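Local atomic coordinates of thiazoline oxidase/subtilisin-like protease (Prochloron didemni, PDB entry 4H6X), a protein that probably cleaves precursor peptides during patellamide maturation and, as a transamidating subtilisin-like protease, joins their ends into macrocycles. Residues A[38-44]-A[136-140]; A[59-63]-A[155-159]; A[72-77]-A[104-108]; A[223-227]-A[304-308]. One frame throughout, in Å; residues are numbered along the deposited sequence.

Contact 1. Residues A[38-44]-A[136-140]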
loop_
_atom_site.group_PDB
_atom_site.type_symbol
_atom_site.label_atom_id
_atom_site.label_comp_id
_atom_site.label_asym_id
_atom_site.label_seq_id
_atom_site.Cartn_x
_atom_site.Cartn_y
_atom_site.Cartn_z
ATOM N N ILE A 38 -5.764 1.226 -6.103
ATOM C CA ILE A 38 -6.186 0.468 -7.266
ATOM C C ILE A 38 -5.797 -0.986 -7.035
ATOM O O ILE A 38 -4.620 -1.378 -7.171
ATOM C CB ILE A 38 -5.594 1.057 -8.575
ATOM C CG1 ILE A 38 -6.046 2.523 -8.736
ATOM C CG2 ILE A 38 -5.961 0.182 -9.776
ATOM C CD1 ILE A 38 -5.413 3.263 -9.915
ATOM N N ASP A 39 -6.792 -1.796 -6.665
ATOM C CA ASP A 39 -6.535 -3.176 -6.247
ATOM C C ASP A 39 -7.882 -3.895 -6.290
ATOM O O ASP A 39 -8.789 -3.452 -7.002
ATOM C CB ASP A 39 -5.936 -3.176 -4.823
ATOM C CG ASP A 39 -5.201 -4.478 -4.468
ATOM O OD1 ASP A 39 -5.529 -5.563 -5.008
ATOM O OD2 ASP A 39 -4.312 -4.418 -3.593
ATOM N N GLY A 40 -8.024 -4.982 -5.539
ATOM C CA GLY A 40 -9.318 -5.688 -5.434
ATOM C C GLY A 40 -10.302 -5.001 -4.501
ATOM O O GLY A 40 -10.139 -3.826 -4.136
ATOM N N ASP A 41 -11.326 -5.752 -4.106
ATOM C CA ASP A 41 -12.412 -5.256 -3.287
ATOM C C ASP A 41 -12.204 -5.710 -1.832
ATOM O O ASP A 41 -12.370 -6.889 -1.525
ATOM C CB ASP A 41 -13.749 -5.786 -3.838
ATOM C CG ASP A 41 -14.954 -5.151 -3.180
ATOM O OD1 ASP A 41 -14.791 -4.253 -2.345
ATOM O OD2 ASP A 41 -16.089 -5.552 -3.507
ATOM N N PRO A 42 -11.851 -4.770 -0.938
ATOM C CA PRO A 42 -11.562 -5.082 0.456
ATOM C C PRO A 42 -12.835 -5.238 1.286
ATOM O O PRO A 42 -13.919 -4.801 0.879
ATOM C CB PRO A 42 -10.795 -3.845 0.926
ATOM C CG PRO A 42 -11.435 -2.748 0.170
ATOM C CD PRO A 42 -11.730 -3.325 -1.198
ATOM N N ASP A 43 -12.681 -5.838 2.459
ATOM C CA ASP A 43 -13.819 -6.193 3.308
ATOM C C ASP A 43 -13.960 -5.137 4.397
ATOM O O ASP A 43 -13.232 -5.150 5.378
ATOM C CB ASP A 43 -13.593 -7.599 3.886
ATOM C CG ASP A 43 -14.719 -8.066 4.822
ATOM O OD1 ASP A 43 -15.706 -7.329 5.042
ATOM O OD2 ASP A 43 -14.590 -9.192 5.347
ATOM N N TYR A 44 -14.900 -4.218 4.206
ATOM C CA TYR A 44 -15.115 -3.105 5.139
ATOM C C TYR A 44 -15.854 -3.468 6.430
ATOM O O TYR A 44 -16.109 -2.586 7.246
ATOM C CB TYR A 44 -15.886 -1.976 4.445
ATOM C CG TYR A 44 -15.057 -1.057 3.587
ATOM C CD1 TYR A 44 -13.708 -1.331 3.313
ATOM C CD2 TYR A 44 -15.627 0.076 3.016
ATOM C CE1 TYR A 44 -12.953 -0.481 2.516
ATOM C CE2 TYR A 44 -14.874 0.923 2.223
ATOM C CZ TYR A 44 -13.545 0.637 1.972
ATOM O OH TYR A 44 -12.803 1.483 1.161
ATOM N N ASN A 136 -10.794 3.118 -1.904
ATOM C CA ASN A 136 -10.552 1.897 -2.653
ATOM C C ASN A 136 -11.273 1.951 -3.996
ATOM O O ASN A 136 -12.463 2.272 -4.057
ATOM C CB ASN A 136 -11.001 0.675 -1.848
ATOM C CG ASN A 136 -9.997 0.274 -0.775
ATOM O OD1 ASN A 136 -8.972 -0.355 -1.066
ATOM N ND2 ASN A 136 -10.297 0.607 0.465
ATOM N N MET A 137 -10.557 1.644 -5.072
ATOM C CA MET A 137 -11.175 1.532 -6.396
ATOM C C MET A 137 -11.040 0.079 -6.872
ATOM O O MET A 137 -10.066 -0.270 -7.564
ATOM C CB MET A 137 -10.516 2.500 -7.383
ATOM C CG MET A 137 -11.224 2.586 -8.733
ATOM S SD MET A 137 -10.302 3.527 -9.979
ATOM C CE MET A 137 -10.211 5.114 -9.171
ATOM N N PRO A 138 -11.994 -0.791 -6.477
ATOM C CA PRO A 138 -11.804 -2.231 -6.723
ATOM C C PRO A 138 -11.823 -2.588 -8.202
ATOM O O PRO A 138 -12.613 -2.023 -8.956
ATOM C CB PRO A 138 -13.016 -2.870 -6.029
ATOM C CG PRO A 138 -13.419 -1.871 -4.995
ATOM C CD PRO A 138 -13.199 -0.538 -5.675
ATOM N N GLN A 139 -10.982 -3.548 -8.583
ATOM C CA GLN A 139 -10.796 -3.958 -9.967
ATOM C C GLN A 139 -11.203 -5.424 -10.224
ATOM O O GLN A 139 -11.009 -5.943 -11.333
ATOM C CB GLN A 139 -9.317 -3.787 -10.362
ATOM C CG GLN A 139 -8.745 -2.383 -10.163
ATOM C CD GLN A 139 -9.465 -1.341 -11.001
ATOM O OE1 GLN A 139 -9.790 -1.581 -12.166
ATOM N NE2 GLN A 139 -9.744 -0.191 -10.406
ATOM N N ASP A 140 -11.741 -6.110 -9.220
ATOM C CA ASP A 140 -11.860 -7.583 -9.341
ATOM C C ASP A 140 -12.907 -8.024 -10.369
ATOM O O ASP A 140 -12.853 -9.164 -10.891
ATOM C CB ASP A 140 -12.078 -8.252 -7.980
ATOM C CG ASP A 140 -13.395 -7.876 -7.346
ATOM O OD1 ASP A 140 -13.630 -6.653 -7.148
ATOM O OD2 ASP A 140 -14.181 -8.815 -7.035
HETATM O O HOH W 1 -16.095 -8.038 -4.902
#

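Contact 2. Residues A[59-63]-A[155-159]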
loop_
_atom_site.group_PDB
_atom_site.type_symbol
_atom_site.label_atom_id
_atom_site.label_comp_id
_atom_site.label_asym_id
_atom_site.label_seq_id
_atom_site.Cartn_x
_atom_site.Cartn_y
_atom_site.Cartn_z
ATOM N N PRO A 59 -15.074 1.374 -10.516
ATOM C CA PRO A 59 -14.993 1.923 -11.878
ATOM C C PRO A 59 -16.346 1.710 -12.563
ATOM O O PRO A 59 -16.812 0.571 -12.653
ATOM C CB PRO A 59 -13.905 1.065 -12.541
ATOM C CG PRO A 59 -13.085 0.556 -11.404
ATOM C CD PRO A 59 -14.058 0.339 -10.278
ATOM N N TYR A 60 -16.970 2.792 -13.025
ATOM C CA TYR A 60 -18.330 2.716 -13.557
ATOM C C TYR A 60 -18.413 1.971 -14.899
ATOM O O TYR A 60 -19.507 1.572 -15.337
ATOM C CB TYR A 60 -18.912 4.117 -13.669
ATOM C CG TYR A 60 -18.047 5.070 -14.485
ATOM C CD1 TYR A 60 -18.230 5.197 -15.854
ATOM C CD2 TYR A 60 -17.036 5.812 -13.880
ATOM C CE1 TYR A 60 -17.450 6.051 -16.602
ATOM C CE2 TYR A 60 -16.237 6.674 -14.618
ATOM C CZ TYR A 60 -16.456 6.790 -15.975
ATOM O OH TYR A 60 -15.673 7.605 -16.723
ATOM N N TRP A 61 -17.261 1.803 -15.545
ATOM C CA TRP A 61 -17.166 1.066 -16.806
ATOM C C TRP A 61 -17.040 -0.456 -16.633
ATOM O O TRP A 61 -17.004 -1.191 -17.623
ATOM C CB TRP A 61 -16.031 1.622 -17.689
ATOM C CG TRP A 61 -14.636 1.500 -17.091
ATOM C CD1 TRP A 61 -13.739 0.484 -17.288
ATOM C CD2 TRP A 61 -13.987 2.450 -16.235
ATOM N NE1 TRP A 61 -12.583 0.734 -16.585
ATOM C CE2 TRP A 61 -12.709 1.934 -15.929
ATOM C CE3 TRP A 61 -14.366 3.694 -15.691
ATOM C CZ2 TRP A 61 -11.798 2.617 -15.093
ATOM C CZ3 TRP A 61 -13.448 4.380 -14.849
ATOM C CH2 TRP A 61 -12.188 3.833 -14.570
ATOM N N HIS A 62 -17.003 -0.933 -15.387
ATOM C CA HIS A 62 -17.016 -2.381 -15.107
ATOM C C HIS A 62 -18.427 -2.922 -14.931
ATOM O O HIS A 62 -19.266 -2.277 -14.318
ATOM C CB HIS A 62 -16.221 -2.707 -13.835
ATOM C CG HIS A 62 -14.751 -2.461 -13.956
ATOM N ND1 HIS A 62 -13.912 -2.441 -12.862
ATOM C CD2 HIS A 62 -13.969 -2.211 -15.035
ATOM C CE1 HIS A 62 -12.672 -2.215 -13.266
ATOM N NE2 HIS A 62 -12.679 -2.069 -14.580
ATOM N N GLU A 63 -18.683 -4.108 -15.472
ATOM C CA GLU A 63 -19.881 -4.869 -15.106
ATOM C C GLU A 63 -19.686 -5.356 -13.668
ATOM O O GLU A 63 -18.624 -5.886 -13.342
ATOM C CB GLU A 63 -20.092 -6.057 -16.048
ATOM C CG GLU A 63 -20.579 -5.698 -17.448
ATOM C CD GLU A 63 -21.992 -5.114 -17.481
ATOM O OE1 GLU A 63 -22.775 -5.317 -16.521
ATOM O OE2 GLU A 63 -22.323 -4.446 -18.486
ATOM N N ASN A 155 -7.312 -0.411 -18.962
ATOM C CA ASN A 155 -8.116 -0.344 -17.754
ATOM C C ASN A 155 -7.391 0.385 -16.626
ATOM O O ASN A 155 -8.003 1.161 -15.891
ATOM C CB ASN A 155 -8.533 -1.738 -17.296
ATOM C CG ASN A 155 -9.468 -1.696 -16.111
ATOM O OD1 ASN A 155 -10.563 -1.129 -16.191
ATOM N ND2 ASN A 155 -9.040 -2.283 -14.991
ATOM N N LEU A 156 -6.090 0.145 -16.497
ATOM C CA LEU A 156 -5.315 0.815 -15.469
ATOM C C LEU A 156 -5.232 2.320 -15.756
ATOM O O LEU A 156 -5.367 3.137 -14.849
ATOM C CB LEU A 156 -3.937 0.175 -15.314
ATOM C CG LEU A 156 -3.021 0.718 -14.212
ATOM C CD1 LEU A 156 -3.686 0.843 -12.832
ATOM C CD2 LEU A 156 -1.792 -0.182 -14.137
ATOM N N ALA A 157 -5.035 2.675 -17.025
ATOM C CA ALA A 157 -5.030 4.084 -17.437
ATOM C C ALA A 157 -6.350 4.772 -17.067
ATOM O O ALA A 157 -6.364 5.858 -16.501
ATOM C CB ALA A 157 -4.773 4.203 -18.935
ATOM N N ARG A 158 -7.458 4.127 -17.408
ATOM C CA ARG A 158 -8.782 4.648 -17.058
ATOM C C ARG A 158 -8.948 4.800 -15.532
ATOM O O ARG A 158 -9.501 5.792 -15.053
ATOM C CB ARG A 158 -9.860 3.740 -17.649
ATOM C CG ARG A 158 -9.837 3.693 -19.176
ATOM C CD ARG A 158 -10.955 2.803 -19.721
ATOM N NE ARG A 158 -12.278 3.443 -19.648
ATOM C CZ ARG A 158 -13.405 2.901 -20.129
ATOM N NH1 ARG A 158 -13.391 1.690 -20.702
ATOM N NH2 ARG A 158 -14.548 3.572 -20.041
ATOM N N ALA A 159 -8.486 3.803 -14.783
ATOM C CA ALA A 159 -8.515 3.869 -13.316
ATOM C C ALA A 159 -7.724 5.065 -12.750
ATOM O O ALA A 159 -8.166 5.727 -11.809
ATOM C CB ALA A 159 -8.017 2.563 -12.723
HETATM O O HOH W 2 -15.391 6.464 -19.124
#

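Contact 3. Residues A[72-77]-A[104-108]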
loop_
_atom_site.group_PDB
_atom_site.type_symbol
_atom_site.label_atom_id
_atom_site.label_comp_id
_atom_site.label_asym_id
_atom_site.label_seq_id
_atom_site.Cartn_x
_atom_site.Cartn_y
_atom_site.Cartn_z
ATOM N N ASP A 72 -16.160 -19.410 0.199
ATOM C CA ASP A 72 -15.077 -19.360 -0.782
ATOM C C ASP A 72 -13.804 -18.740 -0.186
ATOM O O ASP A 72 -12.709 -19.284 -0.352
ATOM C CB ASP A 72 -15.520 -18.641 -2.051
ATOM C CG ASP A 72 -16.261 -19.554 -3.009
ATOM O OD1 ASP A 72 -16.654 -20.665 -2.593
ATOM O OD2 ASP A 72 -16.436 -19.173 -4.181
ATOM N N TYR A 73 -13.946 -17.639 0.542
ATOM C CA TYR A 73 -12.786 -17.055 1.214
ATOM C C TYR A 73 -12.182 -18.036 2.228
ATOM O O TYR A 73 -10.966 -18.205 2.275
ATOM C CB TYR A 73 -13.129 -15.716 1.865
ATOM C CG TYR A 73 -13.281 -14.564 0.876
ATOM C CD1 TYR A 73 -12.198 -14.129 0.097
ATOM C CD2 TYR A 73 -14.505 -13.901 0.730
ATOM C CE1 TYR A 73 -12.336 -13.073 -0.796
ATOM C CE2 TYR A 73 -14.654 -12.842 -0.164
ATOM C CZ TYR A 73 -13.567 -12.428 -0.920
ATOM O OH TYR A 73 -13.710 -11.374 -1.810
ATOM N N ALA A 74 -13.042 -18.709 3.003
ATOM C CA ALA A 74 -12.583 -19.668 4.022
ATOM C C ALA A 74 -11.790 -20.794 3.403
ATOM O O ALA A 74 -10.797 -21.233 3.970
ATOM C CB ALA A 74 -13.757 -20.217 4.837
ATOM N N ALA A 75 -12.227 -21.254 2.230
ATOM C CA ALA A 75 -11.515 -22.278 1.490
ATOM C C ALA A 75 -10.111 -21.810 1.088
ATOM O O ALA A 75 -9.128 -22.531 1.257
ATOM C CB ALA A 75 -12.316 -22.701 0.271
ATOM N N PHE A 76 -10.022 -20.603 0.531
ATOM C CA PHE A 76 -8.720 -20.018 0.185
ATOM C C PHE A 76 -7.846 -19.896 1.432
ATOM O O PHE A 76 -6.662 -20.214 1.402
ATOM C CB PHE A 76 -8.929 -18.636 -0.449
ATOM C CG PHE A 76 -7.659 -17.956 -0.875
ATOM C CD1 PHE A 76 -7.171 -18.117 -2.164
ATOM C CD2 PHE A 76 -6.970 -17.140 0.004
ATOM C CE1 PHE A 76 -5.995 -17.483 -2.572
ATOM C CE2 PHE A 76 -5.798 -16.494 -0.392
ATOM C CZ PHE A 76 -5.305 -16.685 -1.678
ATOM N N GLN A 77 -8.432 -19.416 2.522
ATOM C CA GLN A 77 -7.663 -19.161 3.734
ATOM C C GLN A 77 -7.182 -20.434 4.424
ATOM O O GLN A 77 -6.100 -20.442 5.010
ATOM C CB GLN A 77 -8.428 -18.247 4.685
ATOM C CG GLN A 77 -8.559 -16.845 4.110
ATOM C CD GLN A 77 -9.590 -16.000 4.814
ATOM O OE1 GLN A 77 -10.028 -16.319 5.923
ATOM N NE2 GLN A 77 -9.990 -14.900 4.173
ATOM N N ILE A 104 -10.400 -13.878 -5.658
ATOM C CA ILE A 104 -10.092 -13.943 -4.224
ATOM C C ILE A 104 -8.666 -13.449 -3.950
ATOM O O ILE A 104 -8.458 -12.692 -3.018
ATOM C CB ILE A 104 -10.337 -15.350 -3.632
ATOM C CG1 ILE A 104 -11.851 -15.615 -3.511
ATOM C CG2 ILE A 104 -9.692 -15.494 -2.254
ATOM C CD1 ILE A 104 -12.208 -17.075 -3.295
ATOM N N VAL A 105 -7.700 -13.893 -4.752
ATOM C CA VAL A 105 -6.316 -13.418 -4.628
ATOM C C VAL A 105 -6.304 -11.889 -4.597
ATOM O O VAL A 105 -5.701 -11.297 -3.708
ATOM C CB VAL A 105 -5.384 -13.950 -5.748
ATOM C CG1 VAL A 105 -4.011 -13.270 -5.707
ATOM C CG2 VAL A 105 -5.201 -15.457 -5.637
ATOM N N LEU A 106 -6.993 -11.268 -5.556
ATOM C CA LEU A 106 -7.043 -9.796 -5.665
ATOM C C LEU A 106 -7.763 -9.137 -4.498
ATOM O O LEU A 106 -7.303 -8.112 -3.973
ATOM C CB LEU A 106 -7.703 -9.367 -6.983
ATOM C CG LEU A 106 -7.222 -8.019 -7.532
ATOM C CD1 LEU A 106 -5.788 -8.128 -8.027
ATOM C CD2 LEU A 106 -8.138 -7.521 -8.645
ATOM N N ASN A 107 -8.899 -9.705 -4.091
ATOM C CA ASN A 107 -9.669 -9.101 -3.000
ATOM C C ASN A 107 -8.976 -9.294 -1.666
ATOM O O ASN A 107 -8.988 -8.400 -0.808
ATOM C CB ASN A 107 -11.086 -9.662 -2.947
ATOM C CG ASN A 107 -11.879 -9.347 -4.196
ATOM O OD1 ASN A 107 -11.544 -8.422 -4.943
ATOM N ND2 ASN A 107 -12.943 -10.115 -4.434
ATOM N N ASP A 108 -8.359 -10.465 -1.507
ATOM C CA ASP A 108 -7.587 -10.763 -0.308
ATOM C C ASP A 108 -6.426 -9.758 -0.192
ATOM O O ASP A 108 -6.165 -9.209 0.878
ATOM C CB ASP A 108 -7.049 -12.196 -0.384
ATOM C CG ASP A 108 -6.163 -12.549 0.785
ATOM O OD1 ASP A 108 -6.714 -12.931 1.831
ATOM O OD2 ASP A 108 -4.923 -12.452 0.653
HETATM O O HOH W 3 -8.905 -14.613 1.411
#

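Contact 4. Residues A[223-227]-A[304-308]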
loop_
_atom_site.group_PDB
_atom_site.type_symbol
_atom_site.label_atom_id
_atom_site.label_comp_id
_atom_site.label_asym_id
_atom_site.label_seq_id
_atom_site.Cartn_x
_atom_site.Cartn_y
_atom_site.Cartn_z
ATOM N N THR A 223 7.412 8.427 -10.311
ATOM C CA THR A 223 6.783 7.301 -9.606
ATOM C C THR A 223 7.755 6.653 -8.628
ATOM O O THR A 223 8.980 6.701 -8.820
ATOM C CB THR A 223 6.201 6.233 -10.556
ATOM O OG1 THR A 223 7.164 5.203 -10.790
ATOM C CG2 THR A 223 5.791 6.851 -11.870
ATOM N N LEU A 224 7.205 6.081 -7.565
ATOM C CA LEU A 224 8.008 5.416 -6.545
ATOM C C LEU A 224 7.852 3.915 -6.683
ATOM O O LEU A 224 6.782 3.355 -6.399
ATOM C CB LEU A 224 7.601 5.897 -5.142
ATOM C CG LEU A 224 8.463 5.470 -3.943
ATOM C CD1 LEU A 224 9.865 6.051 -4.065
ATOM C CD2 LEU A 224 7.826 5.924 -2.638
ATOM N N ALA A 225 8.919 3.270 -7.146
ATOM C CA ALA A 225 8.989 1.820 -7.197
ATOM C C ALA A 225 9.465 1.271 -5.838
ATOM O O ALA A 225 10.365 1.836 -5.213
ATOM C CB ALA A 225 9.911 1.374 -8.317
ATOM N N VAL A 226 8.844 0.193 -5.369
ATOM C CA VAL A 226 9.185 -0.332 -4.046
ATOM C C VAL A 226 9.585 -1.800 -4.112
ATOM O O VAL A 226 8.855 -2.628 -4.652
ATOM C CB VAL A 226 8.058 -0.125 -3.015
ATOM C CG1 VAL A 226 8.517 -0.596 -1.637
ATOM C CG2 VAL A 226 7.638 1.343 -2.966
ATOM N N GLY A 227 10.764 -2.102 -3.578
ATOM C CA GLY A 227 11.237 -3.478 -3.447
ATOM C C GLY A 227 11.011 -3.945 -2.017
ATOM O O GLY A 227 10.746 -3.131 -1.126
ATOM N N ARG A 304 8.865 12.309 -2.676
ATOM C CA ARG A 304 9.498 11.239 -3.446
ATOM C C ARG A 304 11.020 11.387 -3.484
ATOM O O ARG A 304 11.749 10.424 -3.245
ATOM C CB ARG A 304 8.927 11.183 -4.877
ATOM C CG ARG A 304 9.308 9.929 -5.660
ATOM C CD ARG A 304 8.798 9.985 -7.103
ATOM N NE ARG A 304 9.668 10.843 -7.897
ATOM C CZ ARG A 304 10.703 10.419 -8.622
ATOM N NH1 ARG A 304 11.000 9.126 -8.704
ATOM N NH2 ARG A 304 11.441 11.306 -9.273
ATOM N N THR A 305 11.499 12.587 -3.788
ATOM C CA THR A 305 12.945 12.782 -3.956
ATOM C C THR A 305 13.664 12.716 -2.605
ATOM O O THR A 305 14.753 12.152 -2.516
ATOM C CB THR A 305 13.277 14.107 -4.695
ATOM O OG1 THR A 305 12.537 15.182 -4.109
ATOM C CG2 THR A 305 12.899 14.006 -6.153
ATOM N N ALA A 306 13.043 13.270 -1.561
ATOM C CA ALA A 306 13.586 13.176 -0.198
ATOM C C ALA A 306 13.797 11.730 0.229
ATOM O O ALA A 306 14.842 11.410 0.806
ATOM C CB ALA A 306 12.708 13.892 0.815
ATOM N N LEU A 307 12.815 10.868 -0.064
ATOM C CA LEU A 307 12.926 9.441 0.217
ATOM C C LEU A 307 14.019 8.772 -0.604
ATOM O O LEU A 307 14.817 7.993 -0.065
ATOM C CB LEU A 307 11.578 8.712 0.023
ATOM C CG LEU A 307 10.474 9.044 1.028
ATOM C CD1 LEU A 307 9.120 8.525 0.553
ATOM C CD2 LEU A 307 10.830 8.521 2.420
ATOM N N LEU A 308 14.075 9.069 -1.901
ATOM C CA LEU A 308 15.095 8.436 -2.741
ATOM C C LEU A 308 16.524 8.915 -2.424
ATOM O O LEU A 308 17.440 8.095 -2.335
ATOM C CB LEU A 308 14.778 8.589 -4.235
ATOM C CG LEU A 308 13.503 7.877 -4.726
ATOM C CD1 LEU A 308 13.142 8.390 -6.110
ATOM C CD2 LEU A 308 13.661 6.356 -4.738
#

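Contact 1. Residues A[38-44]-A[136-140]
At the carboxyl ends of two neighbouring parallel strands, the Asp-39 carbonyl oxygen is approached by Gln-139 N at 2.7 Å, a weak bond bent to 129°, and by the CA-H of Pro-138 in a CA-H...O contact. Just beyond, the 38-44 chain turns off so that Asp-41, Pro-42 and Tyr-44 line up along the edge of 136-140. Asn-136 meets Pro-42 and Tyr-44: its ND2 lies at the edge of the Tyr-44 ring and in the ring plane. That N-H points nearly straight at Tyr-44 OH (2.7 Å, 161°), while OD1 bonds Thr-114 and Pro-42 CG rests on the amide carbon, Asn-136 CG, at 3.5 Å. A leucine in its place would probably leave the hydroxyls of Tyr-44 and Thr-114 without these amide partners. Pro-138, a compact ring with no N-H to satisfy, sets CB against Asp-41 CB at 3.7 Å. The carboxylates of Asp-41 and Asp-140 come near each other, but Lys-56 pairs with the first, Arg-103 with the second, and a water donates to OD2 of both, which probably eases the repulsion. At the Ile-38 end, Gln-139 CG, anti to the carbonyl carbon, lies 3.8 Å from Ile-38 CG2, and the bend at chi2 helps turn NE2 back to the Met-137 carbonyl. Asp-39 itself receives Gly-40 N on OD1 and bonds His-109 through OD2. An aspartate at the end of a central strand, paired with a helix histidine, is characteristic of subtilases, consistent with Asp-39 being the acid of a Ser-His-Asp triad completed by Ser-274.

Contact 2. Residues A[59-63]-A[155-159]
The indole of Trp-61 lies between two residues: the guanidinium of Arg-158 is spread flat over one face, and CB of Pro-59 sits on the opposite face, towards the rim. The Trp-61 edge, at CE3, points onto the centre of one face of the Tyr-60 ring. Guanidinium and indole planes are only 13° apart, and Arg-158 CZ stands 3.8 Å from the centroid of the Trp-61 five-membered ring, a stacked cation-pi pair. A bend at chi3 (75°) carries NE and the guanidinium over the indole; Arg-158 CD makes a CH-pi contact with the same face. At the indole's edge is the amide of Asn-155. Its OD1 takes the N-H of Trp-61 NE1 at 2.8 Å, approached almost head-on to the carbonyl. His-62 NE2 donates to the same OD1, also at 2.8 Å, but from a quite different angle, tilted 25° from the carbonyl plane. Two nearly straight bonds thus grip one oxygen, and Asn-155 ND2 bonds Gln-139 OE1, so both ends of the amide are used and its flip is fixed. Asparagine suits this place because it offers an acceptor and a donor at once. Farther round, Trp-61 CZ2 comes within 3.5 Å of Ala-159 N, where a small alanine lets the large ring lie close to the helix. One water links Tyr-60 OH with Arg-158 NH2. Structurally, this is a type I beta turn, Pro-59 to His-62, in the loop after strand 53-56, docked on the first turns of helix 154-165 at the surface of the subtilase alpha/beta fold.

Contact 3. Residues A[72-77]-A[104-108]
Ile-104 is wedged between the two aromatic rings of 72-77, and its branches are shared out among them. CG2 lies over the face of Phe-76, offset towards the rim and 3.5 Å from Phe-76 CG, a CH-pi contact. The same methyl also reaches Tyr-73 CD1 at 3.7 Å, and CG1 runs along that side of the tyrosine, while CD1 extends to Asp-72 CB. With its CG anti to the backbone N (chi1 -179°), Phe-76 reaches straight out towards 104-108, and Phe-76 CE1 meets Val-105 CG2 at 3.8 Å, obliquely to the ring. The two helices cross almost perpendicularly (-87°), the axes of the two short segments 11.1 Å apart, so the contact is confined to a short patch, where branched Ile-104 meets Asp-72, Tyr-73 and Phe-76. Helix 101-118 is the subtilase helix that carries His-109, probably the triad histidine; helix 70-82 packs across its early turns. Tyr-73 stretches past Ile-104 at an oblique slant until its hydroxyl, OH, accepts a hydrogen bond from Asn-107 ND2 (3.0 Å). Asn-107 also bonds Asp-41 N through OD1 and Asp-140 through ND2, tying this amide to the loops that follow the two strands. Asp-108, salt-bridged to Arg-80, reaches Gln-77 through a water that donates to its OD1 and accepts from Gln-77 NE2, which also bonds the carbonyl of Pro-262.

Contact 4. Residues A[223-227]-A[304-308]
Helix-on-sheet packing joins Leu-224 to Leu-307 and Leu-308, on the side of the subtilase alpha/beta sandwich where helices 273-293 and 300-309 lie, with a polar contact at the start of the strand. The axes of the two short segments, strand 224-227 and helix 304-308, run 10.4 Å apart at an angle of 36°. Leu-224 does the apolar work: its CG is anti to the backbone N (chi1 -171°), which carries the two methyls towards the helix. CD1 meets Leu-308 CD2 at 3.9 Å, the two leucines running past each other in opposite directions, while CD2 faces Leu-307 CD1 at 4.3 Å. Branched leucines suit this layer, since the two methyls of Leu-224 can meet different leucines of the helix; Leu-224 also touches Ile-250, and Leu-307 packs on helix 273-293. Arg-304 lies beside the start of the strand. Its aliphatic CG lies 4.2 Å from Leu-224 CD1, and a bend at chi3 then turns the charged group towards Thr-223, just before the strand. Salt bridges to Glu-301 through NH2 and to Glu-248 through NH1 hold the guanidinium between helix and sheet. Replacing it by an alanine is likely to leave both glutamates without this cation and the Thr-223 carbonyl without its side-chain donor. The donor of that last bond lies off the carbonyl plane: Arg-304 NH1 stands 3.2 Å from Thr-223 O, 45° above it.

In the fold
Contacts 1, 2 and 3 form one connected region, whereas contact 4 stands apart. Contact 1 joins neighbouring strands 34-39 and 133-138 of the seven-stranded parallel sheet; its centre lies about 12 Å from that of contact 2 and about 13 Å from that of contact 3, and it touches both, through Gln-139 and Asn-155 on one side and Asp-41, Asp-140 and Asn-107 on the other. Along the chain, contact 3 is nested inside the loops closed by contacts 1 and 2, whose segments alternate. Contact 4 follows in series, across the chain's centre and about 24 Å from contact 1 between centres, yet on the same sheet. The probable catalytic Asp-39 lies in contact 1, and helix 101-118 of contact 3 carries the probable His-109.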